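Local coordinates for ATP-dependent DNA helicase RecQ (PDB 3IUO), which probably couples ATP hydrolysis to duplex DNA unwinding by 3'-5' translocation, this chain being its C-terminal domain, at residues Gln27-Lys32 against Asp36-Ser41; Ser51-Ile56 against Thr61-Asp66; Asp66-Glu71 against Ile109-Ile114. All blocks are in the same frame, centred on the assembly; numbering follows the deposited sequence.

Contact 1. Residues Gln27-Lys32 against Asp36-Ser41; sequences QQIDRK and DDIAVS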
# COMPACT_ATOMS: atom_id res chain seq x y z
N GLN B 27 -13.03 20.65 -3.55
CA GLN B 27 -13.14 22.09 -3.77
C GLN B 27 -12.64 22.85 -2.55
O GLN B 27 -11.93 23.86 -2.69
CB GLN B 27 -14.58 22.47 -4.11
CG GLN B 27 -15.02 21.95 -5.48
CD GLN B 27 -16.49 22.21 -5.78
OE1 GLN B 27 -17.31 22.39 -4.87
NE2 GLN B 27 -16.84 22.20 -7.06
N GLN B 28 -13.01 22.37 -1.35
CA GLN B 28 -12.55 22.97 -0.09
C GLN B 28 -11.03 22.94 0.02
O GLN B 28 -10.40 23.93 0.41
CB GLN B 28 -13.20 22.30 1.12
CG GLN B 28 -14.65 22.76 1.34
CD GLN B 28 -15.39 21.83 2.28
OE1 GLN B 28 -15.50 20.62 2.03
NE2 GLN B 28 -15.89 22.38 3.37
N ILE B 29 -10.43 21.82 -0.35
CA ILE B 29 -8.98 21.70 -0.25
C ILE B 29 -8.34 22.64 -1.24
O ILE B 29 -7.35 23.30 -0.92
CB ILE B 29 -8.51 20.25 -0.46
CG1 ILE B 29 -8.88 19.38 0.77
CG2 ILE B 29 -7.00 20.20 -0.71
CD1 ILE B 29 -8.72 17.88 0.55
N ASP B 30 -8.91 22.76 -2.43
CA ASP B 30 -8.37 23.68 -3.44
C ASP B 30 -8.42 25.12 -2.94
O ASP B 30 -7.54 25.91 -3.28
CB ASP B 30 -9.13 23.55 -4.76
CG ASP B 30 -8.42 24.27 -5.92
OD1 ASP B 30 -7.22 24.59 -5.83
OD2 ASP B 30 -9.09 24.53 -6.94
N ARG B 31 -9.44 25.42 -2.14
CA ARG B 31 -9.63 26.75 -1.56
C ARG B 31 -8.87 26.91 -0.24
O ARG B 31 -9.04 27.91 0.45
CB ARG B 31 -11.12 27.07 -1.32
CG ARG B 31 -11.98 27.13 -2.59
CD ARG B 31 -13.36 27.75 -2.39
NE ARG B 31 -13.94 27.56 -1.05
CZ ARG B 31 -14.83 26.62 -0.73
NH1 ARG B 31 -15.28 25.75 -1.63
NH2 ARG B 31 -15.30 26.55 0.52
N LYS B 32 -8.04 25.93 0.10
CA LYS B 32 -7.15 26.02 1.27
C LYS B 32 -7.90 26.13 2.60
O LYS B 32 -7.50 26.88 3.50
CB LYS B 32 -6.12 27.16 1.09
CG LYS B 32 -4.83 26.80 0.36
CD LYS B 32 -4.97 25.93 -0.88
CE LYS B 32 -3.90 26.29 -1.93
NZ LYS B 32 -3.12 25.10 -2.41
N ASP B 36 -9.36 20.19 9.44
CA ASP B 36 -10.24 20.05 10.60
C ASP B 36 -11.54 20.86 10.40
O ASP B 36 -12.62 20.42 10.80
CB ASP B 36 -9.50 20.34 11.92
CG ASP B 36 -8.77 21.68 11.94
OD1 ASP B 36 -8.42 22.23 10.86
OD2 ASP B 36 -8.55 22.19 13.05
N ASP B 37 -11.45 22.02 9.74
CA ASP B 37 -12.65 22.79 9.39
C ASP B 37 -13.50 22.08 8.33
O ASP B 37 -14.73 22.10 8.40
CB ASP B 37 -12.30 24.21 8.93
CG ASP B 37 -11.76 25.07 10.06
OD1 ASP B 37 -11.89 24.70 11.24
OD2 ASP B 37 -11.20 26.15 9.74
N ILE B 38 -12.85 21.44 7.36
CA ILE B 38 -13.58 20.64 6.39
C ILE B 38 -14.36 19.51 7.11
O ILE B 38 -15.53 19.30 6.84
CB ILE B 38 -12.62 20.05 5.30
CG1 ILE B 38 -11.97 21.17 4.49
CG2 ILE B 38 -13.38 19.11 4.39
CD1 ILE B 38 -10.95 20.68 3.43
N ALA B 39 -13.70 18.81 8.03
CA ALA B 39 -14.34 17.75 8.82
C ALA B 39 -15.63 18.26 9.46
O ALA B 39 -16.70 17.69 9.24
CB ALA B 39 -13.39 17.25 9.91
N VAL B 40 -15.51 19.35 10.21
CA VAL B 40 -16.67 19.88 10.94
C VAL B 40 -17.80 20.27 10.01
O VAL B 40 -18.96 19.97 10.28
CB VAL B 40 -16.29 20.98 11.99
CG1 VAL B 40 -15.18 20.49 12.93
CG2 VAL B 40 -15.89 22.32 11.33
N SER B 41 -17.46 20.88 8.86
CA SER B 41 -18.45 21.28 7.85
C SER B 41 -19.26 20.12 7.26
O SER B 41 -20.36 20.33 6.75
CB SER B 41 -17.79 22.08 6.72
OG SER B 41 -17.14 21.23 5.80
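I38 reaches across from helix 35-41 to Q28 and I29, near the end of helix 15-30, and the two meetings differ in direction. Against Q28 the side chains run alongside one another in opposite senses: CD1 of I38 lies at the root of the glutamine, 3.6 Å from Q28 CB, while the methyl CG2 of I38 faces the far amide group of Q28. Beyond CG the glutamine chain is extended (chi2 164°), which carries its amide past I38 to S41. Against I29 the approach is nearly perpendicular, with I38 CD1 set 3.6 Å from I29 CG1. I38 CD1 thus touches two successive residues of the other helix.

Both segments lie within the RecQ-1-like helix-turn-helix region, and the turn between them starts with a Schellman motif. K32, at positive phi, is its C-prime residue; K32 N donates to I29 O at 2.9 Å, while V33 N returns to Q28 O. The motif ends helix 15-30, and helix 35-41 follows after a short turn.

At the outer edge of the contact the S41 hydroxyl is folded back over its own main chain (chi1 79°), a setting that lets S41 OG donate to I38 O at 2.7 Å, with OG tilted 21° from the carbonyl plane. On the inner side, I38 also packs on L49 of helix 46-58, and I29 rests on I63, I65 and Y67.

Contact 2. Residues Ser51-Ile56 against Thr61-Asp66; sequences SEVETI and TRINID
I63 turns toward V53 in the connection from helix 46-58 to helix 66-72 of the RecQ-1-like helix-turn-helix region. From CB its two branches part. CG2 stands 4.1 Å from I56 CG2, an apolar meeting of methyls, whereas CG1, flanked by both main-chain neighbours of CA (chi1 57°), directs the longer branch at V53. The tip, CD1, comes within 3.4 Å of V53 CG1, closer than carbons usually pack, so the packing is tight at this end. I29 and I114 also border the valine and isoleucine, placing the pair in the buried centre between helices 15-30, 46-58 and 106-121.

I56 CG2 has a second neighbour, T61, whose CB sits 3.6 Å away as the two side chains pass at a slant. Next to this apolar touch, T61 N makes a weak, long hydrogen bond of 3.4 Å to I56 O, a carbonyl that also receives S59 OG. Farther along, the connection ends in an Asx turn leading into helix 66-72: N64 OD1 accepts D66 N at 3.0 Å, with an N-H...O angle of 156° and the donor tilted 35° from the plane of the side-chain carbonyl.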
# COMPACT_ATOMS: atom_id res chain seq x y z
N SER B 51 -10.26 9.38 6.03
CA SER B 51 -10.70 8.25 5.20
C SER B 51 -11.28 8.72 3.87
O SER B 51 -11.02 8.12 2.83
CB SER B 51 -11.67 7.37 5.94
OG SER B 51 -11.03 6.77 7.05
N GLU B 52 -12.06 9.80 3.90
CA GLU B 52 -12.60 10.35 2.65
C GLU B 52 -11.52 10.93 1.74
O GLU B 52 -11.54 10.71 0.52
CB GLU B 52 -13.63 11.44 2.93
CG GLU B 52 -14.80 10.98 3.77
CD GLU B 52 -15.74 10.02 3.06
OE1 GLU B 52 -15.71 9.93 1.81
OE2 GLU B 52 -16.56 9.38 3.75
N VAL B 53 -10.56 11.63 2.32
CA VAL B 53 -9.44 12.20 1.54
C VAL B 53 -8.60 11.05 0.95
O VAL B 53 -8.18 11.11 -0.20
CB VAL B 53 -8.59 13.14 2.39
CG1 VAL B 53 -7.34 13.56 1.64
CG2 VAL B 53 -9.42 14.36 2.81
N GLU B 54 -8.39 9.96 1.71
CA GLU B 54 -7.72 8.80 1.15
C GLU B 54 -8.46 8.21 -0.08
O GLU B 54 -7.86 7.93 -1.12
CB GLU B 54 -7.51 7.72 2.22
CG GLU B 54 -6.47 8.17 3.23
CD GLU B 54 -6.48 7.41 4.58
OE1 GLU B 54 -7.42 6.66 4.89
OE2 GLU B 54 -5.54 7.62 5.36
N THR B 55 -9.77 8.03 0.05
CA THR B 55 -10.60 7.55 -1.06
C THR B 55 -10.41 8.44 -2.31
O THR B 55 -10.18 7.93 -3.45
CB THR B 55 -12.06 7.50 -0.61
OG1 THR B 55 -12.20 6.50 0.43
CG2 THR B 55 -12.94 7.14 -1.78
N ILE B 56 -10.44 9.74 -2.09
CA ILE B 56 -10.22 10.72 -3.17
C ILE B 56 -8.85 10.52 -3.84
O ILE B 56 -8.72 10.46 -5.07
CB ILE B 56 -10.36 12.15 -2.62
CG1 ILE B 56 -11.82 12.43 -2.32
CG2 ILE B 56 -9.76 13.22 -3.59
CD1 ILE B 56 -12.00 13.64 -1.38
N THR B 61 -7.21 11.76 -7.85
CA THR B 61 -7.27 13.23 -7.75
C THR B 61 -6.00 13.76 -7.10
O THR B 61 -5.65 13.32 -6.01
CB THR B 61 -8.51 13.67 -6.94
OG1 THR B 61 -9.68 13.14 -7.58
CG2 THR B 61 -8.64 15.19 -6.86
N ARG B 62 -5.32 14.66 -7.79
CA ARG B 62 -4.10 15.27 -7.27
C ARG B 62 -4.45 16.41 -6.33
O ARG B 62 -4.54 17.56 -6.74
CB ARG B 62 -3.18 15.73 -8.42
CG ARG B 62 -1.78 16.10 -7.93
CD ARG B 62 -0.88 16.52 -9.12
NE ARG B 62 0.48 16.84 -8.64
CZ ARG B 62 1.49 15.98 -8.58
NH1 ARG B 62 1.37 14.70 -8.97
NH2 ARG B 62 2.66 16.43 -8.10
N ILE B 63 -4.59 16.12 -5.07
CA ILE B 63 -4.86 17.18 -4.10
C ILE B 63 -3.57 17.64 -3.44
O ILE B 63 -2.61 16.84 -3.26
CB ILE B 63 -5.83 16.72 -3.02
CG1 ILE B 63 -5.29 15.48 -2.31
CG2 ILE B 63 -7.22 16.42 -3.64
CD1 ILE B 63 -6.03 15.20 -1.00
N ASN B 64 -3.57 18.90 -3.02
CA ASN B 64 -2.46 19.40 -2.29
C ASN B 64 -2.86 19.89 -0.92
O ASN B 64 -3.60 20.85 -0.79
CB ASN B 64 -1.72 20.49 -3.05
CG ASN B 64 -0.34 20.71 -2.47
OD1 ASN B 64 -0.21 21.20 -1.36
ND2 ASN B 64 0.69 20.24 -3.18
N ILE B 65 -2.35 19.21 0.12
CA ILE B 65 -2.65 19.61 1.50
C ILE B 65 -1.44 20.19 2.26
O ILE B 65 -1.42 20.18 3.50
CB ILE B 65 -3.30 18.43 2.31
CG1 ILE B 65 -2.38 17.21 2.35
CG2 ILE B 65 -4.65 18.04 1.67
CD1 ILE B 65 -2.71 16.24 3.50
N ASP B 66 -0.43 20.65 1.53
CA ASP B 66 0.77 21.24 2.15
C ASP B 66 0.42 22.40 3.05
O ASP B 66 1.02 22.54 4.12
CB ASP B 66 1.77 21.75 1.11
CG ASP B 66 2.42 20.65 0.30
OD1 ASP B 66 2.25 19.46 0.65
OD2 ASP B 66 3.09 20.99 -0.70

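Contact 3. Residues Asp66-Glu71 against Ile109-Ile114; sequences DYFINE and IRLVRI
I69 points its CD1 at the backbone of helix 106-121, and the methyl ends 3.7 Å from L111 O. L111 CB is 4.3 Å from the same methyl, and V112 CA lies just beyond at 4.5 Å from I69 CD1. With CG1 anti to the carbonyl carbon (chi1 -69°) and CD1 extending the chain (chi2 179°), the long branch of I69 spans the gap to the opposing helix. F68 completes the packed part around L111. L111 CD1 comes to the edge of the phenylalanine ring, near its plane, 4.0 Å from F68 CE2, and the two side chains cross at about a right angle; the methyl therefore meets the rim and not the face. L35 touches both F68 and L111, while L50 adds to the packing on L111.

All four residues that touch are buried, whereas N70 and E71 of the same short helix are exposed to solvent. D66 forms a salt bridge with K115, and R110, on a different side of helix 106-121 from L111, bridges to E54.

The segment axes approach to 10.8 Å, a wide spacing bridged by long side chains, and their directions differ by 145°. The result is an apolar, roughly antiparallel helix-helix packing that joins helix 66-72, part of which falls in the RecQ-1-like helix-turn-helix family region, to the C-terminal helix of an all-helical domain.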
# COMPACT_ATOMS: atom_id res chain seq x y z
N ASP B 66 -0.43 20.65 1.53
CA ASP B 66 0.77 21.24 2.15
C ASP B 66 0.42 22.40 3.05
O ASP B 66 1.02 22.54 4.12
CB ASP B 66 1.77 21.75 1.11
CG ASP B 66 2.42 20.65 0.30
OD1 ASP B 66 2.25 19.46 0.65
OD2 ASP B 66 3.09 20.99 -0.70
N TYR B 67 -0.55 23.23 2.65
CA TYR B 67 -0.94 24.40 3.43
C TYR B 67 -1.36 24.00 4.84
O TYR B 67 -1.09 24.71 5.80
CB TYR B 67 -2.09 25.12 2.72
CG TYR B 67 -3.40 24.38 2.71
CD1 TYR B 67 -4.36 24.59 3.68
CD2 TYR B 67 -3.68 23.45 1.69
CE1 TYR B 67 -5.57 23.91 3.67
CE2 TYR B 67 -4.89 22.75 1.67
CZ TYR B 67 -5.82 22.98 2.66
OH TYR B 67 -7.01 22.30 2.62
N PHE B 68 -2.02 22.86 4.97
CA PHE B 68 -2.49 22.39 6.26
C PHE B 68 -1.38 21.68 7.04
O PHE B 68 -1.16 21.96 8.22
CB PHE B 68 -3.74 21.51 6.09
CG PHE B 68 -4.24 20.90 7.37
CD1 PHE B 68 -5.00 21.64 8.27
CD2 PHE B 68 -3.96 19.56 7.67
CE1 PHE B 68 -5.47 21.06 9.45
CE2 PHE B 68 -4.42 18.99 8.83
CZ PHE B 68 -5.18 19.74 9.73
N ILE B 69 -0.68 20.76 6.39
CA ILE B 69 0.43 20.04 7.03
C ILE B 69 1.47 21.02 7.56
O ILE B 69 1.89 20.90 8.72
CB ILE B 69 1.09 19.04 6.07
CG1 ILE B 69 0.11 17.89 5.78
CG2 ILE B 69 2.45 18.56 6.62
CD1 ILE B 69 0.66 16.89 4.84
N ASN B 70 1.87 21.98 6.74
CA ASN B 70 2.85 22.99 7.15
C ASN B 70 2.40 23.87 8.33
O ASN B 70 3.24 24.37 9.10
CB ASN B 70 3.25 23.87 5.96
CG ASN B 70 3.94 23.08 4.84
OD1 ASN B 70 4.59 22.06 5.08
ND2 ASN B 70 3.79 23.55 3.61
N GLU B 71 1.09 24.06 8.47
CA GLU B 71 0.52 24.85 9.56
C GLU B 71 0.49 24.04 10.86
O GLU B 71 0.83 24.55 11.92
CB GLU B 71 -0.90 25.32 9.20
N ILE B 109 0.99 10.21 10.26
CA ILE B 109 1.44 9.29 9.23
C ILE B 109 0.43 9.27 8.09
O ILE B 109 0.83 9.32 6.91
CB ILE B 109 1.68 7.87 9.78
CG1 ILE B 109 2.88 7.87 10.73
CG2 ILE B 109 1.91 6.89 8.63
CD1 ILE B 109 3.01 6.59 11.54
N ARG B 110 -0.87 9.21 8.42
CA ARG B 110 -1.90 9.28 7.39
C ARG B 110 -1.84 10.56 6.55
O ARG B 110 -1.99 10.50 5.32
CB ARG B 110 -3.31 9.09 7.97
CG ARG B 110 -3.51 7.69 8.46
CD ARG B 110 -4.84 7.56 9.18
NE ARG B 110 -5.95 7.50 8.23
CZ ARG B 110 -7.23 7.47 8.59
NH1 ARG B 110 -7.58 7.57 9.86
NH2 ARG B 110 -8.18 7.36 7.67
N LEU B 111 -1.65 11.72 7.19
CA LEU B 111 -1.54 12.99 6.48
C LEU B 111 -0.38 12.99 5.49
O LEU B 111 -0.52 13.43 4.34
CB LEU B 111 -1.40 14.16 7.46
CG LEU B 111 -2.72 14.56 8.13
CD1 LEU B 111 -2.47 15.56 9.29
CD2 LEU B 111 -3.72 15.21 7.13
N VAL B 112 0.79 12.55 5.94
CA VAL B 112 1.96 12.62 5.08
C VAL B 112 1.80 11.60 3.96
O VAL B 112 2.25 11.88 2.85
CB VAL B 112 3.28 12.42 5.84
CG1 VAL B 112 4.49 12.50 4.90
CG2 VAL B 112 3.39 13.50 6.89
N ARG B 113 1.18 10.46 4.26
CA ARG B 113 0.95 9.42 3.25
C ARG B 113 0.02 9.97 2.14
O ARG B 113 0.26 9.70 0.97
CB ARG B 113 0.34 8.20 3.94
CG ARG B 113 0.03 7.03 3.00
CD ARG B 113 -0.43 5.81 3.76
NE ARG B 113 -0.82 4.73 2.83
CZ ARG B 113 -2.05 4.58 2.35
NH1 ARG B 113 -3.00 5.45 2.69
NH2 ARG B 113 -2.30 3.60 1.51
N ILE B 114 -1.00 10.73 2.51
CA ILE B 114 -1.86 11.41 1.50
C ILE B 114 -1.03 12.30 0.60
O ILE B 114 -1.14 12.23 -0.64
CB ILE B 114 -3.01 12.20 2.17
CG1 ILE B 114 -4.04 11.21 2.74
CG2 ILE B 114 -3.65 13.23 1.23
CD1 ILE B 114 -4.87 11.80 3.87

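Contact 1 is the most peripheral of the three, its centre about 12 Å from the chain centre and partly buried, and it mixes aliphatic packing with an amide and a hydroxyl at its rim. The centres of contacts 2 and 3 lie about 5 and 6 Å from the chain centre, and both contacts are buried and mainly apolar. D66 belongs to both, closing the connection of contact 2 and opening the helix of contact 3. They also meet where I65 CD1 lies 3.7 Å from L111 O, the carbonyl that I69 approaches. I29 brings contact 1 inward, its CG2 lying 3.5 Å from N64 O, while Y67 and F68 join 27-32 and 36-41 to helix 66-72.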